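PDB 2OPK: hypothetical protein from Ralstonia eutropha, which is of unknown function but belongs to the cupin family and may be a mannose-6-phosphate isomerase. Local coordinates for residues L9-Q23 / K32-P44. Sequence-based numbering, arbitrary orientation. Where two conformers were deposited one is given.
Sequences LFADVPVGAPDEIFQ and KIERIISNGQASP
Arg35 reaches from its strand to the start of the loop, residues 9-12, and fastens it to the hairpin. Its CG stands anti to the backbone N (chi1 179°) and the chain bends at chi3, which brings the guanidinium edge against backbone carbonyls. Arg35 NH1 donates to Leu9 O at 2.8 Å, from above that carbonyl plane, and also to Ala11 O. From the strand pairing with it, the Gln23 side chain runs alongside and its OE1 accepts from Arg35 NH2 at 2.7 Å, the amide and guanidinium planes only 20° apart. Five N-H groups make arginine apt for such a spread of acceptors. Asn39 clasps the next turn with a primary amide, donor and acceptor in one: ND2 gives to Pro14 O, and Asn39 OD1 takes Gly16 N at 2.9 Å, where a phi of 81° favours glycine. Gln41, long enough to serve two partners and bent at chi2, sends NE2 to Pro18 O and turns OE1 back onto Asn39 N. On the sheet's other face, Ile36 CG2 sits over the Phe22 ring, 4.0 Å from its centroid, a CH-pi contact; Glu34 sets OE1 near that ring's edge, its OE2 bonded to His108 NE2. Nearby, Ser38 OG donates to Glu20 OE2 (2.6 Å) and also bonds Trp104 NE1. Ladder bonds such as Ile37 N to Ile21 O (2.8 Å) define an antiparallel beta hairpin, within this chain at the margin of a cupin beta-barrel's larger sheet.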
ATOM      1  N   LEU B   9      -9.620   1.259   3.067  1.00 18.72           N
ATOM      2  CA  LEU B   9      -8.679   1.683   4.108  1.00 18.92           C
ATOM      3  C   LEU B   9      -9.201   2.833   4.976  1.00 18.96           C
ATOM      4  O   LEU B   9      -8.760   2.992   6.102  1.00 17.41           O
ATOM      5  CB  LEU B   9      -7.366   2.100   3.474  1.00 17.51           C
ATOM      6  CG  LEU B   9      -6.140   1.522   4.145  1.00 27.39           C
ATOM      7  CD1 LEU B   9      -6.078  -0.012   4.030  1.00 23.02           C
ATOM      8  CD2 LEU B   9      -4.920   2.139   3.509  1.00 28.09           C
ATOM      9  N   PHE B  10     -10.149   3.613   4.465  1.00 17.91           N
ATOM     10  CA  PHE B  10     -10.731   4.758   5.210  1.00 18.94           C
ATOM     11  C   PHE B  10     -12.068   4.478   5.936  1.00 17.61           C
ATOM     12  O   PHE B  10     -12.600   5.354   6.604  1.00 20.76           O
ATOM     13  CB  PHE B  10     -10.882   5.960   4.282  1.00 19.18           C
ATOM     14  CG  PHE B  10      -9.661   6.221   3.450  1.00 21.80           C
ATOM     15  CD1 PHE B  10      -8.447   6.504   4.051  1.00 22.26           C
ATOM     16  CD2 PHE B  10      -9.728   6.174   2.064  1.00 24.30           C
ATOM     17  CE1 PHE B  10      -7.320   6.717   3.290  1.00 19.52           C
ATOM     18  CE2 PHE B  10      -8.606   6.418   1.291  1.00 24.04           C
ATOM     19  CZ  PHE B  10      -7.402   6.675   1.911  1.00 21.73           C
ATOM     20  N   ALA B  11     -12.563   3.252   5.834  1.00 17.72           N
ATOM     21  CA  ALA B  11     -13.819   2.811   6.437  1.00 17.94           C
ATOM     22  C   ALA B  11     -13.575   2.367   7.868  1.00 19.35           C
ATOM     23  O   ALA B  11     -12.522   1.852   8.159  1.00 19.93           O
ATOM     24  CB  ALA B  11     -14.417   1.601   5.596  1.00 16.65           C
ATOM     25  N   ASP B  12     -14.539   2.585   8.759  1.00 20.96           N
ATOM     26  CA  ASP B  12     -14.452   2.130  10.152  1.00 21.58           C
ATOM     27  C   ASP B  12     -13.185   2.605  10.857  1.00 21.18           C
ATOM     28  O   ASP B  12     -12.535   1.823  11.550  1.00 19.92           O
ATOM     29  CB  ASP B  12     -14.540   0.591  10.232  1.00 20.56           C
ATOM     30  CG  ASP B  12     -15.739   0.036   9.467  1.00 30.54           C
ATOM     31  OD1 ASP B  12     -16.839   0.610   9.628  1.00 31.71           O
ATOM     32  OD2 ASP B  12     -15.595  -0.982   8.729  1.00 37.62           O
ATOM     33  N   VAL B  13     -12.883   3.894  10.716  1.00 20.52           N
ATOM     34  CA  VAL B  13     -11.699   4.512  11.300  1.00 21.34           C
ATOM     35  C   VAL B  13     -12.120   5.305  12.555  1.00 24.65           C
ATOM     36  O   VAL B  13     -12.774   6.346  12.428  1.00 25.03           O
ATOM     37  CB  VAL B  13     -11.041   5.485  10.295  1.00 19.71           C
ATOM     38  CG1 VAL B  13      -9.987   6.361  10.981  1.00 20.85           C
ATOM     39  CG2 VAL B  13     -10.464   4.736   9.121  1.00 20.60           C
ATOM     40  N   PRO B  14     -11.735   4.833  13.764  1.00 27.30           N
ATOM     41  CA  PRO B  14     -12.067   5.581  14.987  1.00 27.11           C
ATOM     42  C   PRO B  14     -11.332   6.903  15.100  1.00 26.78           C
ATOM     43  O   PRO B  14     -10.104   6.919  15.070  1.00 30.30           O
ATOM     44  CB  PRO B  14     -11.611   4.645  16.109  1.00 27.36           C
ATOM     45  CG  PRO B  14     -11.444   3.304  15.491  1.00 31.24           C
ATOM     46  CD  PRO B  14     -10.999   3.599  14.085  1.00 30.09           C
ATOM     47  N   VAL B  15     -12.077   7.992  15.209  1.00 24.35           N
ATOM     48  CA  VAL B  15     -11.517   9.342  15.344  1.00 25.76           C
ATOM     49  C   VAL B  15     -11.324   9.635  16.830  1.00 28.85           C
ATOM     50  O   VAL B  15     -12.249   9.480  17.608  1.00 32.69           O
ATOM     51  CB  VAL B  15     -12.481  10.393  14.760  1.00 24.41           C
ATOM     52  CG1 VAL B  15     -11.953  11.772  14.995  1.00 27.00           C
ATOM     53  CG2 VAL B  15     -12.695  10.152  13.261  1.00 28.65           C
ATOM     54  N   GLY B  16     -10.133  10.040  17.234  1.00 27.62           N
ATOM     55  CA  GLY B  16      -9.851  10.280  18.638  1.00 25.78           C
ATOM     56  C   GLY B  16      -9.520   9.089  19.530  1.00 25.40           C
ATOM     57  O   GLY B  16      -9.461   9.258  20.749  1.00 26.21           O
ATOM     58  N   ALA B  17      -9.266   7.895  18.986  1.00 23.74           N
ATOM     59  CA  ALA B  17      -8.864   6.769  19.857  1.00 21.27           C
ATOM     60  C   ALA B  17      -7.575   7.173  20.601  1.00 21.61           C
ATOM     61  O   ALA B  17      -6.670   7.684  19.970  1.00 21.36           O
ATOM     62  CB  ALA B  17      -8.629   5.516  19.042  1.00 21.23           C
ATOM     63  N   PRO B  18      -7.474   6.949  21.934  1.00 22.12           N
ATOM     64  CA  PRO B  18      -6.264   7.413  22.629  1.00 20.09           C
ATOM     65  C   PRO B  18      -4.969   6.782  22.189  1.00 20.03           C
ATOM     66  O   PRO B  18      -3.923   7.446  22.262  1.00 20.12           O
ATOM     67  CB  PRO B  18      -6.514   7.004  24.088  1.00 19.94           C
ATOM     68  CG  PRO B  18      -7.942   6.893  24.172  1.00 26.51           C
ATOM     69  CD  PRO B  18      -8.392   6.311  22.887  1.00 22.69           C
ATOM     70  N   ASP B  19      -5.013   5.514  21.742  1.00 18.67           N
ATOM     71  CA  ASP B  19      -3.818   4.827  21.258  1.00 17.50           C
ATOM     72  C   ASP B  19      -3.925   4.384  19.808  1.00 16.82           C
ATOM     73  O   ASP B  19      -5.036   4.237  19.283  1.00 16.25           O
ATOM     74  CB  ASP B  19      -3.524   3.636  22.143  1.00 18.60           C
ATOM     75  CG  ASP B  19      -3.194   4.067  23.557  1.00 28.09           C
ATOM     76  OD1 ASP B  19      -2.215   4.802  23.730  1.00 29.87           O
ATOM     77  OD2 ASP B  19      -3.935   3.707  24.481  1.00 29.87           O
ATOM     78  N   GLU B  20      -2.766   4.174  19.174  1.00 14.94           N
ATOM     79  CA  GLU B  20      -2.724   3.694  17.784  1.00 19.54           C
ATOM     80  C   GLU B  20      -3.354   2.332  17.683  1.00 18.87           C
ATOM     81  O   GLU B  20      -3.252   1.532  18.620  1.00 18.70           O
ATOM     82  CB  GLU B  20      -1.303   3.573  17.211  1.00 21.71           C
ATOM     83  CG  GLU B  20      -0.702   4.864  16.852  1.00 27.47           C
ATOM     84  CD  GLU B  20       0.552   4.724  16.008  1.00 29.74           C
ATOM     85  OE1 GLU B  20       1.246   3.685  16.093  1.00 24.88           O
ATOM     86  OE2 GLU B  20       0.850   5.704  15.302  1.00 21.98           O
ATOM     87  N   ILE B  21      -4.017   2.102  16.550  1.00 16.03           N
ATOM     88  CA  ILE B  21      -4.712   0.861  16.248  1.00 16.67           C
ATOM     89  C   ILE B  21      -4.069   0.197  15.049  1.00 15.92           C
ATOM     90  O   ILE B  21      -3.775   0.859  14.046  1.00 13.40           O
ATOM     91  CB  ILE B  21      -6.226   1.173  15.987  1.00 16.52           C
ATOM     92  CG1 ILE B  21      -6.900   1.489  17.320  1.00 23.98           C
ATOM     93  CG2 ILE B  21      -6.921   0.063  15.262  1.00 21.21           C
ATOM     94  CD1 ILE B  21      -8.201   2.225  17.203  1.00 30.05           C
ATOM     95  N   PHE B  22      -3.869  -1.119  15.153  1.00 12.97           N
ATOM     96  CA  PHE B  22      -3.349  -1.914  14.083  1.00 13.46           C
ATOM     97  C   PHE B  22      -4.349  -2.986  13.705  1.00 15.78           C
ATOM     98  O   PHE B  22      -4.933  -3.637  14.587  1.00 13.69           O
ATOM     99  CB  PHE B  22      -2.039  -2.580  14.507  1.00 15.95           C
ATOM    100  CG  PHE B  22      -0.937  -1.604  14.791  1.00 13.66           C
ATOM    101  CD1 PHE B  22      -0.922  -0.880  15.964  1.00 13.96           C
ATOM    102  CD2 PHE B  22       0.127  -1.449  13.906  1.00 16.93           C
ATOM    103  CE1 PHE B  22       0.111   0.013  16.248  1.00 13.05           C
ATOM    104  CE2 PHE B  22       1.138  -0.502  14.167  1.00 15.50           C
ATOM    105  CZ  PHE B  22       1.137   0.201  15.330  1.00 15.59           C
ATOM    106  N   GLN B  23      -4.530  -3.174  12.400  1.00 14.94           N
ATOM    107  CA  GLN B  23      -5.462  -4.169  11.858  1.00 16.49           C
ATOM    108  C   GLN B  23      -4.856  -4.840  10.646  1.00 15.79           C
ATOM    109  O   GLN B  23      -4.616  -4.182   9.635  1.00 16.52           O
ATOM    110  CB  GLN B  23      -6.798  -3.531  11.480  1.00 16.11           C
ATOM    111  CG  GLN B  23      -7.526  -3.040  12.703  1.00 23.88           C
ATOM    112  CD  GLN B  23      -8.883  -2.485  12.412  1.00 28.14           C
ATOM    113  OE1 GLN B  23      -8.979  -1.503  11.733  1.00 24.62           O
ATOM    114  NE2 GLN B  23      -9.936  -3.084  12.975  1.00 22.59           N
ATOM    115  N   LYS B  32       3.150  -9.663   6.299  1.00 19.44           N
ATOM    116  CA  LYS B  32       1.988  -9.049   6.861  1.00 17.08           C
ATOM    117  C   LYS B  32       1.717  -7.687   6.204  1.00 16.45           C
ATOM    118  O   LYS B  32       2.615  -6.863   6.079  1.00 16.83           O
ATOM    119  CB  LYS B  32       2.140  -8.926   8.386  1.00 18.27           C
ATOM    120  CG  LYS B  32       1.033  -8.136   9.057  1.00 15.59           C
ATOM    121  CD  LYS B  32       1.021  -8.313  10.561  1.00 24.55           C
ATOM    122  CE  LYS B  32       2.119  -7.505  11.221  1.00 30.83           C
ATOM    123  NZ  LYS B  32       2.078  -7.691  12.728  1.00 37.53           N
ATOM    124  N   ILE B  33       0.474  -7.485   5.795  1.00 15.37           N
ATOM    125  CA  ILE B  33      -0.016  -6.204   5.315  1.00 16.19           C
ATOM    126  C   ILE B  33      -1.027  -5.753   6.340  1.00 14.90           C
ATOM    127  O   ILE B  33      -1.925  -6.520   6.715  1.00 12.79           O
ATOM    128  CB  ILE B  33      -0.710  -6.318   3.945  1.00 16.20           C
ATOM    129  CG1 ILE B  33       0.240  -6.936   2.909  1.00 16.23           C
ATOM    130  CG2 ILE B  33      -1.150  -4.943   3.428  1.00 18.01           C
ATOM    131  CD1 ILE B  33      -0.459  -7.171   1.514  1.00 13.94           C
ATOM    132  N   GLU B  34      -0.894  -4.510   6.786  1.00 13.18           N
ATOM    133  CA  GLU B  34      -1.771  -3.985   7.812  1.00 14.35           C
ATOM    134  C   GLU B  34      -2.046  -2.505   7.635  1.00 15.44           C
ATOM    135  O   GLU B  34      -1.254  -1.758   7.065  1.00 12.76           O
ATOM    136  CB  GLU B  34      -1.167  -4.209   9.209  1.00 12.83           C
ATOM    137  CG  GLU B  34       0.075  -3.378   9.481  1.00 17.42           C
ATOM    138  CD  GLU B  34       0.730  -3.668  10.814  1.00 22.06           C
ATOM    139  OE1 GLU B  34       0.085  -4.314  11.688  1.00 21.73           O
ATOM    140  OE2 GLU B  34       1.908  -3.222  10.964  1.00 21.20           O
ATOM    141  N   ARG B  35      -3.180  -2.108   8.191  1.00 12.33           N
ATOM    142  CA  ARG B  35      -3.589  -0.710   8.321  1.00 15.77           C
ATOM    143  C   ARG B  35      -3.232  -0.243   9.758  1.00 14.82           C
ATOM    144  O   ARG B  35      -3.389  -1.011  10.714  1.00 13.10           O
ATOM    145  CB  ARG B  35      -5.086  -0.684   8.142  1.00 14.85           C
ATOM    146  CG  ARG B  35      -5.690   0.580   8.244  1.00 23.06           C
ATOM    147  CD  ARG B  35      -7.149   0.481   7.908  1.00 17.24           C
ATOM    148  NE  ARG B  35      -8.057   0.051   8.971  1.00 18.17           N
ATOM    149  CZ  ARG B  35      -9.326   0.484   9.033  1.00 18.81           C
ATOM    150  NH1 ARG B  35      -9.769   1.343   8.133  1.00 21.54           N
ATOM    151  NH2 ARG B  35     -10.172   0.097   9.960  1.00 20.74           N
ATOM    152  N   ILE B  36      -2.718   0.977   9.881  1.00 14.34           N
ATOM    153  CA  ILE B  36      -2.417   1.603  11.171  1.00 14.66           C
ATOM    154  C   ILE B  36      -3.241   2.873  11.221  1.00 15.83           C
ATOM    155  O   ILE B  36      -3.314   3.620  10.221  1.00 12.42           O
ATOM    156  CB  ILE B  36      -0.948   2.009  11.343  1.00 15.92           C
ATOM    157  CG1 ILE B  36      -0.023   0.852  10.972  1.00 17.51           C
ATOM    158  CG2 ILE B  36      -0.691   2.539  12.813  1.00 13.35           C
ATOM    159  CD1 ILE B  36       1.527   1.182  10.907  1.00 17.60           C
ATOM    160  N   ILE B  37      -3.905   3.101  12.357  1.00 13.64           N
ATOM    161  CA  ILE B  37      -4.715   4.291  12.559  0.50 13.57           C
ATOM    162  C   ILE B  37      -4.129   5.084  13.723  1.00 14.76           C
ATOM    163  O   ILE B  37      -4.131   4.616  14.891  1.00 10.61           O
ATOM    164  CB  ILE B  37      -6.192   3.946  12.874  0.50 14.84           C
ATOM    165  CG1 ILE B  37      -6.766   2.950  11.847  0.50 18.45           C
ATOM    166  CG2 ILE B  37      -7.045   5.208  12.946  0.50 11.57           C
ATOM    167  CD1 ILE B  37      -6.845   3.474  10.437  0.50 23.62           C
ATOM    168  N   SER B  38      -3.611   6.270  13.401  1.00 15.53           N
ATOM    169  CA  SER B  38      -3.085   7.196  14.379  1.00 15.63           C
ATOM    170  C   SER B  38      -4.078   8.305  14.550  1.00 16.58           C
ATOM    171  O   SER B  38      -4.848   8.645  13.639  1.00 14.15           O
ATOM    172  CB  SER B  38      -1.762   7.793  13.914  1.00 16.59           C
ATOM    173  OG  SER B  38      -0.802   6.792  13.628  1.00 18.80           O
ATOM    174  N   ASN B  39      -4.055   8.870  15.742  1.00 18.37           N
ATOM    175  CA  ASN B  39      -4.860  10.045  16.078  1.00 17.36           C
ATOM    176  C   ASN B  39      -3.987  10.966  16.913  1.00 19.33           C
ATOM    177  O   ASN B  39      -4.300  11.242  18.077  1.00 18.55           O
ATOM    178  CB  ASN B  39      -6.108   9.655  16.869  1.00 16.84           C
ATOM    179  CG  ASN B  39      -7.211   9.154  15.985  1.00 16.41           C
ATOM    180  OD1 ASN B  39      -7.899   9.951  15.346  1.00 14.47           O
ATOM    181  ND2 ASN B  39      -7.401   7.821  15.955  1.00 16.63           N
ATOM    182  N   GLY B  40      -2.866  11.394  16.329  1.00 17.84           N
ATOM    183  CA  GLY B  40      -1.996  12.364  16.981  1.00 18.85           C
ATOM    184  C   GLY B  40      -0.908  11.838  17.883  1.00 18.49           C
ATOM    185  O   GLY B  40      -0.141  12.628  18.434  1.00 18.47           O
ATOM    186  N   GLN B  41      -0.773  10.528  17.982  1.00 19.68           N
ATOM    187  CA  GLN B  41       0.283   9.943  18.818  1.00 18.88           C
ATOM    188  C   GLN B  41       1.630  10.006  18.123  1.00 19.66           C
ATOM    189  O   GLN B  41       1.703  10.077  16.886  1.00 18.09           O
ATOM    190  CB  GLN B  41       0.006   8.466  19.190  1.00 16.23           C
ATOM    191  CG  GLN B  41      -1.363   8.233  19.821  1.00 22.18           C
ATOM    192  CD  GLN B  41      -2.448   7.927  18.789  1.00 16.70           C
ATOM    193  OE1 GLN B  41      -2.183   7.966  17.598  1.00 17.70           O
ATOM    194  NE2 GLN B  41      -3.674   7.678  19.241  1.00 13.14           N
ATOM    195  N   ALA B  42       2.690   9.967  18.940  1.00 20.16           N
ATOM    196  CA  ALA B  42       4.051   9.866  18.474  1.00 20.33           C
ATOM    197  C   ALA B  42       4.760   8.772  19.278  1.00 19.21           C
ATOM    198  O   ALA B  42       4.323   8.416  20.337  1.00 20.06           O
ATOM    199  CB  ALA B  42       4.752  11.206  18.668  1.00 21.63           C
ATOM    200  N   SER B  43       5.861   8.238  18.768  1.00 21.04           N
ATOM    201  CA  SER B  43       6.667   7.285  19.526  1.00 20.45           C
ATOM    202  C   SER B  43       7.088   7.903  20.879  1.00 21.91           C
ATOM    203  O   SER B  43       7.469   9.068  20.934  1.00 21.16           O
ATOM    204  CB  SER B  43       7.905   6.889  18.733  1.00 19.96           C
ATOM    205  OG  SER B  43       7.538   6.181  17.582  1.00 16.42           O
ATOM    206  N   PRO B  44       6.963   7.146  21.983  1.00 25.69           N
ATOM    207  CA  PRO B  44       7.370   7.739  23.267  1.00 26.48           C
ATOM    208  C   PRO B  44       8.844   8.093  23.321  1.00 26.80           C
ATOM    209  O   PRO B  44       9.643   7.544  22.571  1.00 24.75           O
ATOM    210  CB  PRO B  44       7.079   6.635  24.292  1.00 29.71           C
ATOM    211  CG  PRO B  44       6.827   5.380  23.522  1.00 27.88           C
ATOM    212  CD  PRO B  44       6.451   5.764  22.123  1.00 25.51           C
TER
HETATM  213  O   HOH W   1      -5.870  10.418  20.339  1.00 23.38           O
HETATM  214  O   HOH W   2      -5.525   5.765  17.057  1.00 19.06           O
HETATM  215  O   HOH W   3       2.762   7.298  16.268  1.00 20.74           O